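Local coordinates for uncharacterized protein TP-0789 domain-containing protein (Desulfovibrio piger ATCC 29098, PDB 4Z48) that is of unknown function but, as a member of the LolA-like family of outer membrane lipoprotein-sorting proteins, may bind lipoproteins or other lipidic ligands, at residues 93-102 against 237-245. Residues are numbered along the deposited sequence; the frame is centred on the assembly and turned at random.
Sequences WVYLPAESLV and AYFEHSALQ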
# COMPACT_ATOMS: atom_id res chain seq x y z
N TRP A 93 -6.10 -6.19 -12.08
CA TRP A 93 -7.44 -6.49 -12.57
C TRP A 93 -8.47 -6.49 -11.44
O TRP A 93 -8.15 -6.81 -10.29
CB TRP A 93 -7.47 -7.85 -13.25
CG TRP A 93 -6.55 -8.01 -14.42
CD1 TRP A 93 -6.86 -7.85 -15.74
CD2 TRP A 93 -5.22 -8.54 -14.39
NE1 TRP A 93 -5.79 -8.21 -16.53
CE2 TRP A 93 -4.78 -8.65 -15.73
CE3 TRP A 93 -4.36 -8.94 -13.35
CZ2 TRP A 93 -3.52 -9.16 -16.05
CZ3 TRP A 93 -3.12 -9.45 -13.67
CH2 TRP A 93 -2.70 -9.54 -15.01
N VAL A 94 -9.69 -6.16 -11.78
CA VAL A 94 -10.81 -6.20 -10.83
C VAL A 94 -11.93 -7.04 -11.43
O VAL A 94 -12.26 -6.83 -12.60
CB VAL A 94 -11.33 -4.78 -10.39
CG1 VAL A 94 -11.75 -3.92 -11.59
CG2 VAL A 94 -12.46 -4.88 -9.36
N TYR A 95 -12.48 -8.00 -10.64
CA TYR A 95 -13.71 -8.72 -10.96
C TYR A 95 -14.86 -7.97 -10.26
O TYR A 95 -14.82 -7.79 -9.04
CB TYR A 95 -13.65 -10.20 -10.54
CG TYR A 95 -14.99 -10.89 -10.68
CD1 TYR A 95 -15.39 -11.42 -11.90
CD2 TYR A 95 -15.88 -10.94 -9.61
CE1 TYR A 95 -16.66 -11.98 -12.06
CE2 TYR A 95 -17.14 -11.51 -9.76
CZ TYR A 95 -17.52 -12.05 -10.98
OH TYR A 95 -18.75 -12.62 -11.12
N LEU A 96 -15.84 -7.48 -11.04
CA LEU A 96 -17.00 -6.73 -10.56
C LEU A 96 -18.23 -7.65 -10.53
O LEU A 96 -18.66 -8.10 -11.59
CB LEU A 96 -17.26 -5.50 -11.44
CG LEU A 96 -16.11 -4.46 -11.48
CD1 LEU A 96 -16.27 -3.52 -12.69
CD2 LEU A 96 -16.04 -3.66 -10.19
N PRO A 97 -18.79 -7.98 -9.33
CA PRO A 97 -19.89 -8.95 -9.26
C PRO A 97 -21.18 -8.52 -9.95
O PRO A 97 -21.90 -9.40 -10.42
CB PRO A 97 -20.11 -9.13 -7.76
CG PRO A 97 -19.57 -7.83 -7.13
CD PRO A 97 -18.37 -7.56 -7.97
N ALA A 98 -21.50 -7.20 -9.97
CA ALA A 98 -22.75 -6.68 -10.59
C ALA A 98 -22.82 -6.92 -12.10
O ALA A 98 -23.93 -7.08 -12.64
CB ALA A 98 -22.88 -5.18 -10.32
N GLU A 99 -21.66 -6.92 -12.79
CA GLU A 99 -21.65 -7.15 -14.23
C GLU A 99 -20.94 -8.47 -14.61
O GLU A 99 -20.87 -8.79 -15.81
CB GLU A 99 -21.03 -5.95 -14.98
CG GLU A 99 -21.99 -4.78 -15.15
CD GLU A 99 -23.06 -4.95 -16.22
OE1 GLU A 99 -22.71 -4.85 -17.42
OE2 GLU A 99 -24.24 -5.15 -15.86
N SER A 100 -20.49 -9.26 -13.59
CA SER A 100 -19.82 -10.57 -13.71
C SER A 100 -18.68 -10.45 -14.76
O SER A 100 -18.51 -11.32 -15.62
CB SER A 100 -20.83 -11.66 -14.08
OG SER A 100 -21.89 -11.76 -13.14
N LEU A 101 -17.98 -9.31 -14.70
CA LEU A 101 -16.89 -8.89 -15.60
C LEU A 101 -15.60 -8.73 -14.89
O LEU A 101 -15.59 -8.29 -13.75
CB LEU A 101 -17.20 -7.52 -16.22
CG LEU A 101 -18.10 -7.44 -17.44
CD1 LEU A 101 -18.34 -6.00 -17.79
CD2 LEU A 101 -17.47 -8.15 -18.65
N VAL A 102 -14.51 -8.91 -15.64
CA VAL A 102 -13.13 -8.65 -15.23
C VAL A 102 -12.67 -7.43 -16.07
O VAL A 102 -12.89 -7.42 -17.28
CB VAL A 102 -12.20 -9.90 -15.40
CG1 VAL A 102 -10.74 -9.56 -15.09
CG2 VAL A 102 -12.68 -11.07 -14.54
N ALA A 237 -2.56 -20.84 -7.04
CA ALA A 237 -3.92 -20.80 -7.58
C ALA A 237 -4.67 -19.50 -7.23
O ALA A 237 -5.49 -19.02 -8.04
CB ALA A 237 -4.72 -21.99 -7.07
N TYR A 238 -4.41 -18.94 -6.03
CA TYR A 238 -5.03 -17.68 -5.59
C TYR A 238 -4.61 -16.51 -6.46
O TYR A 238 -5.29 -15.50 -6.48
CB TYR A 238 -4.59 -17.35 -4.15
CG TYR A 238 -5.24 -18.12 -3.04
CD1 TYR A 238 -6.52 -17.79 -2.58
CD2 TYR A 238 -4.54 -19.09 -2.33
CE1 TYR A 238 -7.11 -18.47 -1.52
CE2 TYR A 238 -5.11 -19.76 -1.25
CZ TYR A 238 -6.40 -19.45 -0.85
OH TYR A 238 -6.97 -20.11 0.21
N PHE A 239 -3.45 -16.63 -7.14
CA PHE A 239 -2.86 -15.53 -7.89
C PHE A 239 -2.93 -15.72 -9.41
O PHE A 239 -2.32 -14.94 -10.15
CB PHE A 239 -1.40 -15.30 -7.40
CG PHE A 239 -1.34 -15.36 -5.89
CD1 PHE A 239 -1.79 -14.29 -5.11
CD2 PHE A 239 -0.89 -16.50 -5.24
CE1 PHE A 239 -1.77 -14.36 -3.72
CE2 PHE A 239 -0.91 -16.58 -3.85
CZ PHE A 239 -1.34 -15.51 -3.09
N GLU A 240 -3.69 -16.71 -9.87
CA GLU A 240 -3.87 -16.92 -11.31
C GLU A 240 -5.05 -16.10 -11.78
O GLU A 240 -6.02 -15.91 -11.02
CB GLU A 240 -4.08 -18.40 -11.63
CG GLU A 240 -2.78 -19.20 -11.67
CD GLU A 240 -2.95 -20.70 -11.54
OE1 GLU A 240 -4.00 -21.23 -11.95
OE2 GLU A 240 -2.01 -21.35 -11.03
N HIS A 241 -5.00 -15.65 -13.04
CA HIS A 241 -6.07 -14.85 -13.64
C HIS A 241 -7.43 -15.54 -13.51
O HIS A 241 -8.44 -14.85 -13.34
CB HIS A 241 -5.74 -14.50 -15.11
CG HIS A 241 -6.46 -13.28 -15.58
ND1 HIS A 241 -7.54 -13.37 -16.45
CD2 HIS A 241 -6.28 -11.98 -15.24
CE1 HIS A 241 -7.96 -12.13 -16.63
NE2 HIS A 241 -7.24 -11.26 -15.92
N SER A 242 -7.43 -16.91 -13.44
CA SER A 242 -8.59 -17.80 -13.24
C SER A 242 -9.25 -17.63 -11.86
O SER A 242 -10.44 -17.93 -11.73
CB SER A 242 -8.19 -19.26 -13.42
OG SER A 242 -7.24 -19.70 -12.47
N ALA A 243 -8.51 -17.18 -10.83
CA ALA A 243 -9.07 -16.95 -9.48
C ALA A 243 -10.11 -15.79 -9.50
O ALA A 243 -10.93 -15.69 -8.59
CB ALA A 243 -7.96 -16.64 -8.49
N LEU A 244 -10.08 -14.94 -10.56
CA LEU A 244 -11.00 -13.81 -10.71
C LEU A 244 -12.41 -14.29 -11.09
O LEU A 244 -13.26 -14.28 -10.21
CB LEU A 244 -10.46 -12.76 -11.69
CG LEU A 244 -9.26 -11.96 -11.17
CD1 LEU A 244 -8.61 -11.17 -12.29
CD2 LEU A 244 -9.65 -11.02 -10.06
N GLN A 245 -12.67 -14.73 -12.34
CA GLN A 245 -14.00 -15.19 -12.73
C GLN A 245 -14.17 -16.67 -12.40
O GLN A 245 -14.48 -17.01 -11.26
CB GLN A 245 -14.27 -14.92 -14.23
CG GLN A 245 -15.74 -14.59 -14.51
CD GLN A 245 -15.96 -13.76 -15.75
OE1 GLN A 245 -15.21 -12.84 -16.08
NE2 GLN A 245 -17.06 -14.03 -16.44
O HOH W 1 -14.46 -10.93 -18.39
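His241 sets the edge of its imidazole on the indole face of Trp93, a T-shaped stack. The His241 ring and the five-membered ring of Trp93 have centroids 4.4 Å apart and planes at 73°. CD2 of His241 stands over the middle of the indole. The CB of His241 does not point at strand 91-96, but chi1 (-157°) swings CG roughly opposite the backbone N and brings the ring to Trp93.

Leu244 drops between Trp93, Tyr95 and Val102 and spreads its two methyls over them. Its CD1 lies 3.6 Å from CB of Trp93 and 3.9 Å from CG1 of Val102. Its CD2 packs on CB of Tyr95, at 4.1 Å. The carbonyl O of Leu244 sits above one face of the Tyr95 ring, offset toward the rim, 3.8 Å from Tyr95 CG.

Gln245 extends past Tyr95, where its CG is 3.7 Å from CE1 of the ring. One water bridges the segments. It donates to OE1 of Gln245 at 3.1 Å and accepts a weak bond from Val102 N. Gln245 is poorly ordered, so both approaches are less certain.

The turn between strands 91-96 and 101-104 contains a G1 beta bulge, with Ser100 and Leu101 both facing Leu96. Around the contact, Trp93 meets Trp81 edge-to-face, and Leu244 also touches Leu79. Lys77 NZ bonds to Ala243 O, and Trp81 NE1 to Phe239 O. The chain end from His241 on thus lies on this hairpin, beside strand 77-82, while Tyr238 and Phe239 reach strands 41-54 and 60-69.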